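Probable aminotransferase (Pseudomonas aeruginosa, PDB 5YKR) belongs to the class-III aminotransferases, a family of enzymes that depend on pyridoxal phosphate, and carries this cofactor covalently bound in the crystal. Local coordinates at residues V161-Y166 with V175-A180; T230-V235 with E400-R405; E204-D209 with P236-F241. All coordinates share one frame; numbering follows the deposited sequence.

From the N terminus, interaction 1 comes first and closes the loop between strand 158-162 and strand 175-177, with eight residues between the two segments. It is complete before the other two begin. Interaction 3 opens at 204-209, just past edge strand 200-203, and spans 26 residues to 236-241. Before it closes, 230-235 starts interaction 2, so these two cross; interaction 2 then closes over 164 residues at 400-405. Segments 230-235 and 236-241 are consecutive in one long loop, which thereby meets both the segment after strand 200-203 and helix 398-402. Interaction 1 joins this group through N163 with E204 and C164 with V232.

Interaction 1: residues V161-Y166 with V175-A180; sequences VFNCNY and VEFDAA
N163 reaches across to the backbone of strand 175-177, where its OD1 accepts a hydrogen bond from F177 N at 3.2 Å. The bond is somewhat bent, 144° at the hydrogen, and the donor stands well above the carbonyl plane of the amide rather than on a lone pair. Setting CG anti to the backbone N (chi1 -167°) carries the amide over E176, whose CA lies 3.2 Å from N163 OD1. The same amide meets the F177 ring obliquely, with N163 CG 3.7 Å from F177 CD2 and the two planes 63° apart. This is the close part of the contact, and deeper in, V161 CG2 touches V175 CG2 at 4.1 Å, both valines being buried beside strand 200-203. V161 and F162 lie on strand 158-162, which runs parallel to its neighbours in the central seven-stranded sheet of the large domain, as in fold-type I pyridoxal-phosphate enzymes; strand 175-177 instead pairs antiparallel with 183-185. A type II turn runs from F162 to N165, in which N165 N and N165 ND2 grip F162 O from opposite faces of its plane. Toward the looser side, two waters bridge the segments. Water 1 accepts from N163 ND2 and donates to F177 O at 2.7 Å, while ND2 also donates to E204 OE2. Water 2 makes a second bridge, accepting from C164 N at 2.9 Å and donating to V175 O. E176 turns its carboxylate away from N163, and E176 OE1 accepts from A187 N.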
loop_
_atom_site.group_PDB
_atom_site.type_symbol
_atom_site.label_atom_id
_atom_site.label_comp_id
_atom_site.label_asym_id
_atom_site.label_seq_id
_atom_site.Cartn_x
_atom_site.Cartn_y
_atom_site.Cartn_z
ATOM N N VAL A 161 18.395 11.767 -2.995
ATOM C CA VAL A 161 17.639 11.444 -4.179
ATOM C C VAL A 161 18.157 12.332 -5.337
ATOM O O VAL A 161 18.900 13.301 -5.126
ATOM C CB VAL A 161 16.135 11.550 -4.021
ATOM C CG1 VAL A 161 15.636 10.599 -2.940
ATOM C CG2 VAL A 161 15.716 12.984 -3.711
ATOM N N PHE A 162 17.747 11.979 -6.557
ATOM C CA PHE A 162 18.157 12.704 -7.761
ATOM C C PHE A 162 17.046 13.591 -8.295
ATOM O O PHE A 162 15.852 13.279 -8.199
ATOM C CB PHE A 162 18.681 11.713 -8.817
ATOM C CG PHE A 162 19.928 10.989 -8.356
ATOM C CD1 PHE A 162 21.135 11.638 -8.331
ATOM C CD2 PHE A 162 19.888 9.724 -7.875
ATOM C CE1 PHE A 162 22.282 11.025 -7.874
ATOM C CE2 PHE A 162 21.020 9.108 -7.392
ATOM C CZ PHE A 162 22.222 9.754 -7.388
ATOM N N ASN A 163 17.435 14.711 -8.897
ATOM C CA ASN A 163 16.440 15.659 -9.383
ATOM C C ASN A 163 15.581 14.973 -10.477
ATOM O O ASN A 163 16.124 14.288 -11.369
ATOM C CB ASN A 163 17.144 16.928 -9.912
ATOM C CG ASN A 163 16.195 18.089 -10.137
ATOM O OD1 ASN A 163 15.174 18.244 -9.460
ATOM N ND2 ASN A 163 16.489 18.878 -11.210
ATOM N N CYS A 164 14.282 15.168 -10.381
ATOM C CA CYS A 164 13.270 14.588 -11.283
ATOM C C CYS A 164 13.170 13.072 -11.196
ATOM O O CYS A 164 12.669 12.426 -12.114
ATOM C CB CYS A 164 13.444 15.065 -12.743
ATOM S SG CYS A 164 13.456 16.848 -12.895
ATOM N N ASN A 165 13.489 12.547 -10.006
ATOM C CA ASN A 165 13.199 11.175 -9.647
ATOM C C ASN A 165 11.690 10.902 -9.626
ATOM O O ASN A 165 10.865 11.828 -9.528
ATOM C CB ASN A 165 13.732 10.865 -8.237
ATOM C CG ASN A 165 12.944 11.544 -7.122
ATOM O OD1 ASN A 165 11.855 11.104 -6.806
ATOM N ND2 ASN A 165 13.488 12.635 -6.544
ATOM N N TYR A 166 11.340 9.618 -9.614
ATOM C CA TYR A 166 10.044 9.224 -8.996
ATOM C C TYR A 166 10.236 7.897 -8.318
ATOM O O TYR A 166 10.726 6.945 -8.930
ATOM C CB TYR A 166 8.855 9.146 -9.974
ATOM C CG TYR A 166 7.517 8.928 -9.270
ATOM C CD1 TYR A 166 7.010 9.923 -8.468
ATOM C CD2 TYR A 166 6.786 7.753 -9.386
ATOM C CE1 TYR A 166 5.823 9.789 -7.790
ATOM C CE2 TYR A 166 5.554 7.612 -8.705
ATOM C CZ TYR A 166 5.095 8.660 -7.912
ATOM O OH TYR A 166 3.883 8.573 -7.213
ATOM N N VAL A 175 11.082 16.654 -4.119
ATOM C CA VAL A 175 11.890 17.870 -4.187
ATOM C C VAL A 175 12.355 18.072 -5.620
ATOM O O VAL A 175 12.379 17.123 -6.413
ATOM C CB VAL A 175 13.100 17.859 -3.239
ATOM C CG1 VAL A 175 12.645 17.941 -1.784
ATOM C CG2 VAL A 175 13.966 16.650 -3.485
ATOM N N GLU A 176 12.752 19.306 -5.931
ATOM C CA GLU A 176 13.369 19.648 -7.226
ATOM C C GLU A 176 14.335 20.794 -7.004
ATOM O O GLU A 176 14.328 21.435 -5.952
ATOM C CB GLU A 176 12.318 20.028 -8.266
ATOM C CG GLU A 176 11.626 21.349 -7.997
ATOM C CD GLU A 176 10.452 21.612 -8.913
ATOM O OE1 GLU A 176 9.769 20.662 -9.296
ATOM O OE2 GLU A 176 10.164 22.827 -9.179
ATOM N N PHE A 177 15.154 21.066 -8.020
ATOM C CA PHE A 177 15.988 22.267 -7.983
ATOM C C PHE A 177 15.197 23.435 -8.591
ATOM O O PHE A 177 14.633 23.310 -9.680
ATOM C CB PHE A 177 17.257 22.091 -8.745
ATOM C CG PHE A 177 18.315 21.262 -8.045
ATOM C CD1 PHE A 177 18.769 21.645 -6.794
ATOM C CD2 PHE A 177 18.893 20.153 -8.631
ATOM C CE1 PHE A 177 19.729 20.916 -6.135
ATOM C CE2 PHE A 177 19.851 19.444 -7.981
ATOM C CZ PHE A 177 20.278 19.825 -6.732
ATOM N N ASP A 178 15.257 24.592 -7.924
ATOM C CA ASP A 178 14.726 25.832 -8.486
ATOM C C ASP A 178 15.795 26.476 -9.395
ATOM O O ASP A 178 16.858 25.921 -9.611
ATOM C CB ASP A 178 14.177 26.753 -7.385
ATOM C CG ASP A 178 15.247 27.420 -6.561
ATOM O OD1 ASP A 178 16.446 27.302 -6.883
ATOM O OD2 ASP A 178 14.836 28.099 -5.580
ATOM N N ALA A 179 15.494 27.649 -9.913
ATOM C CA ALA A 179 16.380 28.351 -10.847
ATOM C C ALA A 179 17.735 28.713 -10.240
ATOM O O ALA A 179 18.723 28.946 -10.982
ATOM C CB ALA A 179 15.674 29.614 -11.350
ATOM N N ALA A 180 17.767 28.848 -8.913
ATOM C CA ALA A 180 18.994 29.177 -8.195
ATOM C C ALA A 180 19.780 27.938 -7.775
ATOM O O ALA A 180 20.829 28.090 -7.136
ATOM C CB ALA A 180 18.683 30.048 -6.968
HETATM O O HOH W 1 14.767 21.257 -11.458
HETATM O O HOH W 2 12.161 16.600 -9.050
#

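Interaction 2: residues T230-V235 with E400-R405; sequences TNVGMV and EAHHAR
R405 NH1, lying beside the backbone of V232 and G233, donates to water 3 at 3.0 Å, and that water returns a weak bond to N231 O. The contact joins the long loop after strand 220-225 of the aminotransferase large domain to helix 398-402 and the type I turn from H402 to R405. Bends at chi2 and chi3 fold the arginine back so that the guanidinium presents its edge to the loop. There NH1 comes within 3.4 Å of G233 N, but both are donors and no bond forms. The other nitrogens of R405 are held from outside, NE by a salt bridge to E410 and NH2 by F427 O. Nearby, N231 OD1 makes a weak hydrogen bond to O3 of the modified lysine at position 286, which places this loop next to the cofactor. V232 does most of the apolar packing. A chi1 of 62° on V232 swings CG2 opposite the backbone N and toward the helix, where it lies 3.6 Å from H402 N and at the imidazole edge, near its plane. V232 O is buried without a polar partner, facing A401 CB at 3.1 Å, and V235 CG2 meets A401 CB at 4.0 Å.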
loop_
_atom_site.group_PDB
_atom_site.type_symbol
_atom_site.label_atom_id
_atom_site.label_comp_id
_atom_site.label_asym_id
_atom_site.label_seq_id
_atom_site.Cartn_x
_atom_site.Cartn_y
_atom_site.Cartn_z
ATOM N N THR A 230 13.542 6.744 -15.402
ATOM C CA THR A 230 12.425 6.475 -16.310
ATOM C C THR A 230 11.221 7.340 -16.098
ATOM O O THR A 230 10.231 7.197 -16.805
ATOM C CB THR A 230 11.956 5.007 -16.216
ATOM O OG1 THR A 230 11.380 4.773 -14.930
ATOM C CG2 THR A 230 13.119 4.042 -16.482
ATOM N N ASN A 231 11.300 8.280 -15.160
ATOM C CA ASN A 231 10.134 9.064 -14.776
ATOM C C ASN A 231 10.256 10.554 -15.087
ATOM O O ASN A 231 9.573 11.376 -14.477
ATOM C CB ASN A 231 9.800 8.764 -13.320
ATOM C CG ASN A 231 9.283 7.348 -13.099
ATOM O OD1 ASN A 231 9.854 6.517 -12.286
ATOM N ND2 ASN A 231 8.188 7.086 -13.725
ATOM N N VAL A 232 11.103 10.863 -16.074
ATOM C CA VAL A 232 11.218 12.220 -16.635
ATOM C C VAL A 232 11.631 12.085 -18.091
ATOM O O VAL A 232 12.629 12.661 -18.552
ATOM C CB VAL A 232 12.165 13.099 -15.753
ATOM C CG1 VAL A 232 13.595 12.537 -15.707
ATOM C CG2 VAL A 232 12.105 14.534 -16.186
ATOM N N GLY A 233 10.937 11.201 -18.804
ATOM C CA GLY A 233 11.601 10.551 -19.912
ATOM C C GLY A 233 12.716 9.649 -19.379
ATOM O O GLY A 233 12.832 9.425 -18.154
ATOM N N MET A 234 13.551 9.163 -20.273
ATOM C CA MET A 234 14.625 8.262 -19.880
ATOM C C MET A 234 15.967 8.939 -19.797
ATOM O O MET A 234 16.367 9.602 -20.721
ATOM C CB MET A 234 14.714 7.104 -20.858
ATOM C CG MET A 234 13.572 6.147 -20.705
ATOM S SD MET A 234 13.643 4.825 -21.970
ATOM C CE MET A 234 12.267 3.910 -21.376
ATOM N N VAL A 235 16.653 8.765 -18.676
ATOM C CA VAL A 235 17.990 9.323 -18.462
ATOM C C VAL A 235 18.957 8.173 -18.230
ATOM O O VAL A 235 18.999 7.555 -17.134
ATOM C CB VAL A 235 18.054 10.320 -17.278
ATOM C CG1 VAL A 235 19.444 10.962 -17.254
ATOM C CG2 VAL A 235 16.917 11.347 -17.357
ATOM N N GLU A 400 17.673 18.355 -17.103
ATOM C CA GLU A 400 17.683 18.580 -18.564
ATOM C C GLU A 400 16.460 17.989 -19.211
ATOM O O GLU A 400 15.771 18.585 -20.049
ATOM C CB GLU A 400 18.900 17.947 -19.213
ATOM C CG GLU A 400 20.167 18.711 -19.060
ATOM C CD GLU A 400 21.327 18.176 -19.890
ATOM O OE1 GLU A 400 21.170 17.198 -20.680
ATOM O OE2 GLU A 400 22.407 18.762 -19.730
ATOM N N ALA A 401 16.199 16.762 -18.823
ATOM C CA ALA A 401 15.080 16.017 -19.368
ATOM C C ALA A 401 13.761 16.698 -19.150
ATOM O O ALA A 401 12.880 16.664 -19.994
ATOM C CB ALA A 401 15.067 14.621 -18.799
ATOM N N HIS A 402 13.593 17.276 -17.948
ATOM C CA HIS A 402 12.322 17.923 -17.588
ATOM C C HIS A 402 11.872 18.995 -18.583
ATOM O O HIS A 402 10.668 19.160 -18.835
ATOM C CB HIS A 402 12.442 18.519 -16.201
ATOM C CG HIS A 402 11.170 19.059 -15.642
ATOM N ND1 HIS A 402 10.307 18.316 -14.867
ATOM C CD2 HIS A 402 10.664 20.304 -15.690
ATOM C CE1 HIS A 402 9.303 19.083 -14.482
ATOM N NE2 HIS A 402 9.483 20.288 -14.993
ATOM N N HIS A 403 12.833 19.696 -19.172
ATOM C CA HIS A 403 12.497 20.751 -20.168
ATOM C C HIS A 403 11.965 20.221 -21.481
ATOM O O HIS A 403 11.342 20.978 -22.278
ATOM C CB HIS A 403 13.725 21.573 -20.494
ATOM C CG HIS A 403 14.224 22.350 -19.333
ATOM N ND1 HIS A 403 13.588 23.499 -18.906
ATOM C CD2 HIS A 403 15.304 22.191 -18.530
ATOM C CE1 HIS A 403 14.236 23.989 -17.857
ATOM N NE2 HIS A 403 15.297 23.235 -17.631
ATOM N N ALA A 404 12.193 18.945 -21.725
ATOM C CA ALA A 404 11.803 18.274 -22.988
ATOM C C ALA A 404 10.468 17.515 -22.943
ATOM O O ALA A 404 10.267 16.518 -23.712
ATOM C CB ALA A 404 12.918 17.335 -23.345
ATOM N N ARG A 405 9.610 17.979 -22.029
ATOM C CA ARG A 405 8.272 17.482 -21.807
ATOM C C ARG A 405 7.293 18.647 -22.104
ATOM O O ARG A 405 7.625 19.809 -21.919
ATOM C CB ARG A 405 8.138 16.899 -20.355
ATOM C CG ARG A 405 9.050 15.661 -20.062
ATOM C CD ARG A 405 8.667 14.365 -20.823
ATOM N NE ARG A 405 7.293 14.008 -20.529
ATOM C CZ ARG A 405 6.900 13.153 -19.574
ATOM N NH1 ARG A 405 7.802 12.451 -18.835
ATOM N NH2 ARG A 405 5.600 12.946 -19.379
HETATM O O HOH W 3 6.971 10.979 -16.318
#

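Interaction 3: residues E204-D209 with P236-F241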
loop_
_atom_site.group_PDB
_atom_site.type_symbol
_atom_site.label_atom_id
_atom_site.label_comp_id
_atom_site.label_asym_id
_atom_site.label_seq_id
_atom_site.Cartn_x
_atom_site.Cartn_y
_atom_site.Cartn_z
ATOM N N GLU A 204 21.915 16.116 -8.989
ATOM C CA GLU A 204 21.576 15.661 -10.351
ATOM C C GLU A 204 22.210 14.288 -10.580
ATOM O O GLU A 204 23.327 13.989 -10.100
ATOM C CB GLU A 204 22.103 16.608 -11.442
ATOM C CG GLU A 204 21.360 17.921 -11.586
ATOM C CD GLU A 204 19.952 17.849 -12.106
ATOM O OE1 GLU A 204 19.464 16.801 -12.565
ATOM O OE2 GLU A 204 19.280 18.899 -12.028
ATOM N N PHE A 205 21.511 13.470 -11.364
ATOM C CA PHE A 205 22.083 12.186 -11.864
ATOM C C PHE A 205 23.358 12.476 -12.650
ATOM O O PHE A 205 23.542 13.592 -13.183
ATOM C CB PHE A 205 21.034 11.506 -12.735
ATOM C CG PHE A 205 21.114 10.009 -12.867
ATOM C CD1 PHE A 205 20.963 9.190 -11.788
ATOM C CD2 PHE A 205 21.148 9.404 -14.152
ATOM C CE1 PHE A 205 20.942 7.824 -11.923
ATOM C CE2 PHE A 205 21.084 8.036 -14.289
ATOM C CZ PHE A 205 21.004 7.239 -13.166
ATOM N N ASN A 206 24.264 11.501 -12.722
ATOM C CA ASN A 206 25.464 11.620 -13.548
ATOM C C ASN A 206 26.398 12.761 -13.107
ATOM O O ASN A 206 27.046 13.436 -13.941
ATOM C CB ASN A 206 25.096 11.725 -15.040
ATOM C CG ASN A 206 24.551 10.437 -15.581
ATOM O OD1 ASN A 206 24.999 9.367 -15.151
ATOM N ND2 ASN A 206 23.624 10.517 -16.536
ATOM N N ASP A 207 26.441 12.995 -11.789
ATOM C CA ASP A 207 27.300 14.057 -11.235
ATOM C C ASP A 207 28.009 13.557 -9.968
ATOM O O ASP A 207 27.536 13.728 -8.821
ATOM C CB ASP A 207 26.431 15.285 -10.970
ATOM C CG ASP A 207 27.224 16.522 -10.599
ATOM O OD1 ASP A 207 28.445 16.436 -10.305
ATOM O OD2 ASP A 207 26.539 17.603 -10.627
ATOM N N LEU A 208 29.119 12.870 -10.187
ATOM C CA LEU A 208 29.841 12.256 -9.128
ATOM C C LEU A 208 30.481 13.258 -8.154
ATOM O O LEU A 208 30.537 12.996 -6.959
ATOM C CB LEU A 208 30.885 11.272 -9.667
ATOM C CG LEU A 208 30.289 10.043 -10.375
ATOM C CD1 LEU A 208 31.363 9.268 -11.136
ATOM C CD2 LEU A 208 29.564 9.140 -9.399
ATOM N N ASP A 209 30.900 14.407 -8.671
ATOM C CA ASP A 209 31.470 15.425 -7.819
ATOM C C ASP A 209 30.399 15.957 -6.835
ATOM O O ASP A 209 30.661 16.149 -5.652
ATOM C CB ASP A 209 32.036 16.581 -8.656
ATOM C CG ASP A 209 33.313 16.192 -9.438
ATOM O OD1 ASP A 209 33.944 15.128 -9.174
ATOM O OD2 ASP A 209 33.711 16.971 -10.347
ATOM N N PRO A 236 19.735 7.830 -19.256
ATOM C CA PRO A 236 20.699 6.767 -19.037
ATOM C C PRO A 236 21.833 7.153 -18.106
ATOM O O PRO A 236 22.227 8.333 -18.058
ATOM C CB PRO A 236 21.299 6.557 -20.457
ATOM C CG PRO A 236 20.370 7.212 -21.382
ATOM C CD PRO A 236 19.741 8.328 -20.635
ATOM N N PRO A 237 22.373 6.213 -17.349
ATOM C CA PRO A 237 23.593 6.465 -16.596
ATOM C C PRO A 237 24.775 6.660 -17.562
ATOM O O PRO A 237 24.885 5.970 -18.576
ATOM C CB PRO A 237 23.722 5.204 -15.733
ATOM C CG PRO A 237 23.114 4.129 -16.562
ATOM C CD PRO A 237 21.993 4.777 -17.325
ATOM N N ALA A 238 25.611 7.646 -17.259
ATOM C CA ALA A 238 26.794 7.915 -18.023
ATOM C C ALA A 238 27.803 6.795 -17.856
ATOM O O ALA A 238 27.776 6.036 -16.887
ATOM C CB ALA A 238 27.432 9.222 -17.564
ATOM N N GLU A 239 28.717 6.699 -18.819
ATOM C CA GLU A 239 29.844 5.784 -18.682
ATOM C C GLU A 239 30.557 6.053 -17.356
ATOM O O GLU A 239 30.917 7.209 -17.035
ATOM C CB GLU A 239 30.796 5.962 -19.873
ATOM C CG GLU A 239 31.980 5.047 -19.829
ATOM C CD GLU A 239 31.608 3.593 -19.978
ATOM O OE1 GLU A 239 30.553 3.276 -20.584
ATOM O OE2 GLU A 239 32.409 2.765 -19.498
ATOM N N GLY A 240 30.779 5.010 -16.595
ATOM C CA GLY A 240 31.466 5.140 -15.297
ATOM C C GLY A 240 30.591 5.552 -14.117
ATOM O O GLY A 240 31.055 5.542 -12.973
ATOM N N PHE A 241 29.333 5.927 -14.364
ATOM C CA PHE A 241 28.513 6.485 -13.253
ATOM C C PHE A 241 28.226 5.445 -12.182
ATOM O O PHE A 241 28.439 5.665 -10.987
ATOM C CB PHE A 241 27.219 7.107 -13.755
ATOM C CG PHE A 241 26.336 7.599 -12.646
ATOM C CD1 PHE A 241 26.696 8.700 -11.916
ATOM C CD2 PHE A 241 25.156 6.941 -12.314
ATOM C CE1 PHE A 241 25.914 9.145 -10.858
ATOM C CE2 PHE A 241 24.369 7.387 -11.267
ATOM C CZ PHE A 241 24.754 8.504 -10.535
#
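N206 is clamped along the backbone of P236-A238 by two hydrogen bonds made with the two ends of its amide. A238 N donates to N206 OD1 at 2.8 Å in a nearly straight bond (175°), although the donor stands above the carbonyl plane. N206 ND2 donates to P236 O at 3.0 Å, this time in the plane of both groups. The backbone of N206 itself has the positive phi of a left-handed conformation. The pair of bonds ties together two loops of the alpha/beta large domain, one following edge strand 200-203 and the other leading from strand 220-225 to helix 241-251, each at the C-terminal end of a parallel strand.

Around the amide lie the aromatic rings. F241 holds CG opposite its backbone N (chi1 176°), which brings its ring up to N206 and F205. N206 OD1 sits over one face of F241, 3.3 Å from its CG, and the amide and ring planes are almost perpendicular. F241 in turn directs an edge at the face of F205, an edge-to-face pair with centroids 4.8 Å apart and planes at 55°; the closest atoms are F205 CE1 and F241 CE2 at 3.5 Å. F205 CE2 also rests against P237 CA at 3.8 Å, while P236 O lies at the edge of the ring. On another part of F241, L208 CD2 packs obliquely against CD1 at 3.8 Å.

In the next shell, N206 ND2 has a second acceptor, R396 O, and F162 packs edge-to-face with F205. D207 caps helix 208-215 through OD1 to A210 N, setting the start of the helix that carries L208. G240 is the N-cap residue of helix 241-251, and just after it F241 N bonds to A238 O at 3.0 Å.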